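Local coordinates for protein protocadherin gamma-B3 (Homo sapiens, PDB 5K8R) that is a potential calcium-dependent cell-adhesion protein that may help establish and maintain specific neuronal connections in the brain, at residues D61-K69 against D129-L137. Numbering follows the deposited sequence.
With CA (calcium ion), chain B; CA (calcium ion), chain D; CA (calcium ion), chain C.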
ATOM      1  N   ASP A  61       3.428  42.139  34.387  1.00 41.82           N
ATOM      2  CA  ASP A  61       3.825  40.968  33.611  1.00 27.52           C
ATOM      3  C   ASP A  61       3.945  41.374  32.147  1.00 38.63           C
ATOM      4  O   ASP A  61       2.941  41.683  31.497  1.00 53.66           O
ATOM      5  CB  ASP A  61       2.814  39.838  33.791  1.00 30.37           C
ATOM      6  CG  ASP A  61       3.109  38.642  32.903  1.00 44.11           C
ATOM      7  OD1 ASP A  61       4.293  38.411  32.581  1.00 34.15           O
ATOM      8  OD2 ASP A  61       2.152  37.932  32.528  1.00 41.49           O
ATOM      9  N   ARG A  62       5.175  41.369  31.626  1.00 30.80           N
ATOM     10  CA  ARG A  62       5.394  41.796  30.247  1.00 27.25           C
ATOM     11  C   ARG A  62       4.725  40.857  29.251  1.00 31.20           C
ATOM     12  O   ARG A  62       4.302  41.296  28.175  1.00 43.58           O
ATOM     13  CB  ARG A  62       6.891  41.892  29.957  1.00 30.30           C
ATOM     14  CG  ARG A  62       7.223  42.583  28.647  1.00 37.52           C
ATOM     15  CD  ARG A  62       8.453  41.977  27.997  1.00 24.33           C
ATOM     16  NE  ARG A  62       8.258  40.560  27.713  1.00 31.92           N
ATOM     17  CZ  ARG A  62       7.631  40.093  26.638  1.00 35.14           C
ATOM     18  NH1 ARG A  62       7.134  40.933  25.740  1.00 31.12           N
ATOM     19  NH2 ARG A  62       7.497  38.786  26.460  1.00 44.95           N
ATOM     20  N   GLU A  63       4.620  39.569  29.586  1.00 29.57           N
ATOM     21  CA  GLU A  63       3.982  38.621  28.677  1.00 33.58           C
ATOM     22  C   GLU A  63       2.501  38.931  28.505  1.00 37.65           C
ATOM     23  O   GLU A  63       1.963  38.822  27.397  1.00 45.39           O
ATOM     24  CB  GLU A  63       4.175  37.190  29.183  1.00 31.58           C
ATOM     25  CG  GLU A  63       5.513  36.572  28.809  1.00 32.13           C
ATOM     26  CD  GLU A  63       6.682  37.216  29.527  1.00 38.88           C
ATOM     27  OE1 GLU A  63       6.592  37.409  30.757  1.00 41.77           O
ATOM     28  OE2 GLU A  63       7.687  37.535  28.858  1.00 38.15           O
ATOM     29  N   GLU A  64       1.825  39.322  29.585  1.00 47.58           N
ATOM     30  CA  GLU A  64       0.403  39.627  29.498  1.00 38.01           C
ATOM     31  C   GLU A  64       0.150  41.013  28.918  1.00 49.29           C
ATOM     32  O   GLU A  64      -0.904  41.247  28.316  1.00 70.45           O
ATOM     33  CB  GLU A  64      -0.242  39.504  30.880  1.00 41.31           C
ATOM     34  CG  GLU A  64      -1.757  39.595  30.875  1.00 63.37           C
ATOM     35  CD  GLU A  64      -2.353  39.441  32.259  1.00 81.81           C
ATOM     36  OE1 GLU A  64      -1.577  39.353  33.234  1.00 90.01           O
ATOM     37  OE2 GLU A  64      -3.596  39.405  32.373  1.00 92.96           O
ATOM     38  N   ILE A  65       1.102  41.933  29.071  1.00 51.98           N
ATOM     39  CA  ILE A  65       0.908  43.304  28.611  1.00 46.67           C
ATOM     40  C   ILE A  65       1.250  43.439  27.133  1.00 52.04           C
ATOM     41  O   ILE A  65       0.443  43.937  26.339  1.00 60.22           O
ATOM     42  CB  ILE A  65       1.735  44.275  29.473  1.00 45.81           C
ATOM     43  CG1 ILE A  65       1.233  44.267  30.918  1.00 45.66           C
ATOM     44  CG2 ILE A  65       1.683  45.680  28.896  1.00 38.25           C
ATOM     45  CD1 ILE A  65       2.121  45.036  31.871  1.00 38.89           C
ATOM     46  N   CYS A  66       2.449  43.005  26.736  1.00 53.42           N
ATOM     47  CA  CYS A  66       2.904  43.184  25.363  1.00 51.45           C
ATOM     48  C   CYS A  66       3.007  41.894  24.563  1.00 49.04           C
ATOM     49  O   CYS A  66       3.096  41.961  23.334  1.00 49.36           O
ATOM     50  CB  CYS A  66       4.269  43.890  25.336  1.00 45.87           C
ATOM     51  SG  CYS A  66       4.251  45.591  25.957  1.00 69.90           S
ATOM     52  N   GLY A  67       3.001  40.736  25.213  1.00 49.24           N
ATOM     53  CA  GLY A  67       3.039  39.487  24.466  1.00 36.01           C
ATOM     54  C   GLY A  67       4.383  39.283  23.794  1.00 46.86           C
ATOM     55  O   GLY A  67       5.438  39.347  24.432  1.00 46.07           O
ATOM     56  N   LYS A  68       4.349  39.034  22.486  1.00 46.16           N
ATOM     57  CA  LYS A  68       5.552  38.765  21.711  1.00 38.35           C
ATOM     58  C   LYS A  68       6.145  40.017  21.077  1.00 42.84           C
ATOM     59  O   LYS A  68       7.047  39.903  20.240  1.00 54.84           O
ATOM     60  CB  LYS A  68       5.256  37.725  20.626  1.00 48.88           C
ATOM     61  CG  LYS A  68       4.843  36.364  21.163  1.00 41.15           C
ATOM     62  CD  LYS A  68       5.970  35.709  21.949  1.00 43.47           C
ATOM     63  CE  LYS A  68       7.185  35.458  21.069  1.00 42.82           C
ATOM     64  NZ  LYS A  68       8.259  34.721  21.793  1.00 40.61           N
ATOM     65  N   LYS A  69       5.663  41.201  21.449  1.00 42.42           N
ATOM     66  CA  LYS A  69       6.215  42.433  20.903  1.00 43.83           C
ATOM     67  C   LYS A  69       7.661  42.609  21.350  1.00 40.02           C
ATOM     68  O   LYS A  69       8.018  42.305  22.491  1.00 51.11           O
ATOM     69  CB  LYS A  69       5.377  43.635  21.341  1.00 43.30           C
ATOM     70  CG  LYS A  69       3.970  43.656  20.767  1.00 54.23           C
ATOM     71  CD  LYS A  69       3.158  44.813  21.330  1.00 64.61           C
ATOM     72  CE  LYS A  69       1.726  44.782  20.819  1.00 77.57           C
ATOM     73  NZ  LYS A  69       0.898  45.875  21.402  1.00 85.51           N
ATOM     74  N   ASP A 129       7.732  29.831  23.353  1.00 30.17           N
ATOM     75  CA  ASP A 129       8.213  30.543  24.529  1.00 22.40           C
ATOM     76  C   ASP A 129       7.598  31.937  24.562  1.00 35.11           C
ATOM     77  O   ASP A 129       7.840  32.744  23.653  1.00 35.94           O
ATOM     78  CB  ASP A 129       9.740  30.620  24.515  1.00 31.42           C
ATOM     79  CG  ASP A 129      10.328  30.934  25.877  1.00 33.24           C
ATOM     80  OD1 ASP A 129       9.823  31.852  26.557  1.00 44.60           O
ATOM     81  OD2 ASP A 129      11.301  30.257  26.268  1.00 36.56           O
ATOM     82  N   PRO A 130       6.798  32.261  25.582  1.00 31.40           N
ATOM     83  CA  PRO A 130       6.146  33.579  25.619  1.00 34.78           C
ATOM     84  C   PRO A 130       7.100  34.734  25.871  1.00 41.34           C
ATOM     85  O   PRO A 130       6.673  35.892  25.778  1.00 37.94           O
ATOM     86  CB  PRO A 130       5.132  33.437  26.761  1.00 18.46           C
ATOM     87  CG  PRO A 130       5.700  32.379  27.634  1.00 22.64           C
ATOM     88  CD  PRO A 130       6.413  31.417  26.727  1.00 29.22           C
ATOM     89  N   ASP A 131       8.366  34.465  26.184  1.00 28.28           N
ATOM     90  CA  ASP A 131       9.344  35.529  26.340  1.00 27.20           C
ATOM     91  C   ASP A 131       9.724  36.092  24.969  1.00 37.73           C
ATOM     92  O   ASP A 131       9.224  35.663  23.925  1.00 39.70           O
ATOM     93  CB  ASP A 131      10.574  35.015  27.083  1.00 30.52           C
ATOM     94  CG  ASP A 131      10.259  34.577  28.503  1.00 34.03           C
ATOM     95  OD1 ASP A 131       9.343  35.160  29.118  1.00 29.73           O
ATOM     96  OD2 ASP A 131      10.932  33.650  29.004  1.00 33.05           O
ATOM     97  N   VAL A 132      10.623  37.077  24.973  1.00 38.45           N
ATOM     98  CA  VAL A 132      11.091  37.718  23.753  1.00 28.41           C
ATOM     99  C   VAL A 132      12.610  37.838  23.810  1.00 31.33           C
ATOM    100  O   VAL A 132      13.237  37.620  24.846  1.00 27.53           O
ATOM    101  CB  VAL A 132      10.448  39.103  23.529  1.00 23.58           C
ATOM    102  CG1 VAL A 132       8.971  38.955  23.197  1.00 23.34           C
ATOM    103  CG2 VAL A 132      10.638  39.979  24.755  1.00 32.25           C
ATOM    104  N   GLY A 133      13.194  38.193  22.667  1.00 28.51           N
ATOM    105  CA  GLY A 133      14.638  38.340  22.599  1.00 30.48           C
ATOM    106  C   GLY A 133      15.341  37.005  22.760  1.00 37.82           C
ATOM    107  O   GLY A 133      14.885  35.968  22.266  1.00 40.26           O
ATOM    108  N   VAL A 134      16.473  37.029  23.469  1.00 35.13           N
ATOM    109  CA  VAL A 134      17.220  35.802  23.716  1.00 31.54           C
ATOM    110  C   VAL A 134      16.504  34.897  24.708  1.00 36.64           C
ATOM    111  O   VAL A 134      16.786  33.695  24.760  1.00 42.08           O
ATOM    112  CB  VAL A 134      18.643  36.123  24.209  1.00 26.05           C
ATOM    113  CG1 VAL A 134      19.411  36.893  23.148  1.00 38.73           C
ATOM    114  CG2 VAL A 134      18.592  36.908  25.511  1.00 14.45           C
ATOM    115  N   ASN A 135      15.575  35.442  25.499  1.00 31.39           N
ATOM    116  CA  ASN A 135      14.855  34.629  26.470  1.00 32.27           C
ATOM    117  C   ASN A 135      13.909  33.637  25.808  1.00 24.26           C
ATOM    118  O   ASN A 135      13.477  32.681  26.462  1.00 26.65           O
ATOM    119  CB  ASN A 135      14.081  35.526  27.437  1.00 33.94           C
ATOM    120  CG  ASN A 135      14.982  36.481  28.196  1.00 37.23           C
ATOM    121  OD1 ASN A 135      16.167  36.213  28.390  1.00 24.99           O
ATOM    122  ND2 ASN A 135      14.421  37.604  28.630  1.00 39.17           N
ATOM    123  N   SER A 136      13.574  33.841  24.533  1.00 29.00           N
ATOM    124  CA  SER A 136      12.766  32.894  23.779  1.00 32.44           C
ATOM    125  C   SER A 136      13.528  32.227  22.644  1.00 32.74           C
ATOM    126  O   SER A 136      12.978  31.328  21.998  1.00 31.92           O
ATOM    127  CB  SER A 136      11.519  33.586  23.210  1.00 26.25           C
ATOM    128  OG  SER A 136      11.877  34.636  22.330  1.00 37.13           O
ATOM    129  N   LEU A 137      14.765  32.642  22.381  1.00 31.26           N
ATOM    130  CA  LEU A 137      15.580  32.002  21.356  1.00 26.59           C
ATOM    131  C   LEU A 137      15.944  30.595  21.812  1.00 37.03           C
ATOM    132  O   LEU A 137      16.624  30.421  22.830  1.00 43.25           O
ATOM    133  CB  LEU A 137      16.835  32.829  21.090  1.00 14.10           C
ATOM    134  CG  LEU A 137      17.519  32.635  19.736  1.00 29.13           C
ATOM    135  CD1 LEU A 137      16.597  33.068  18.606  1.00 17.93           C
ATOM    136  CD2 LEU A 137      18.830  33.403  19.685  1.00 34.84           C
TER
HETATM  137 CA    CA B 501      12.071  31.608  28.081  1.00 32.45          CA
HETATM  138 CA    CA D 503       9.399  37.192  30.509  1.00 34.45          CA
HETATM  139 CA    CA C 502       6.474  37.567  33.189  1.00 42.41          CA
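E63 and D131 share one calcium ion, and following E63 outward shows how. From CB, CG lies beside the backbone N (chi1 -83°), which sets it against P130, 3.8 Å from the proline CB; the bend at chi2 (69°) then turns the carboxylate toward the metals. There it splits its work: OE1 bridges two calcium ions, while OE2 binds the middle one at 2.4 Å, the ion that D131 OD1 reaches at 2.5 Å. The two carboxylate planes are turned 74° against each other, and the shared metal probably offsets the repulsion expected between E63 OE2 and D131 OD1. D131 OD2 turns to a third calcium, which D129 grips with both oxygens. This is the three-calcium linker of cadherins, fed by the DRE sequence of the first repeat and the DPD sequence of the second; E9, D95 and D98 help complete the middle site.

R62 NH2 forms a salt bridge to E63 OE2 (2.7 Å) from above the carboxylate plane, NH1 donates to G67 O, and branched V132 lays its nonpolar CG2 over the centre of one guanidinium face, 3.5 Å from CZ. A leucine here would probably leave OE2, though still calcium-bound, without its guanidinium partner and G67 O without these donors. K68, a long chain bent at chi2 and chi3, carries NZ across the junction to donate to D131 O and, at 2.7 Å, to D129 O, both almost straight off their carbonyls.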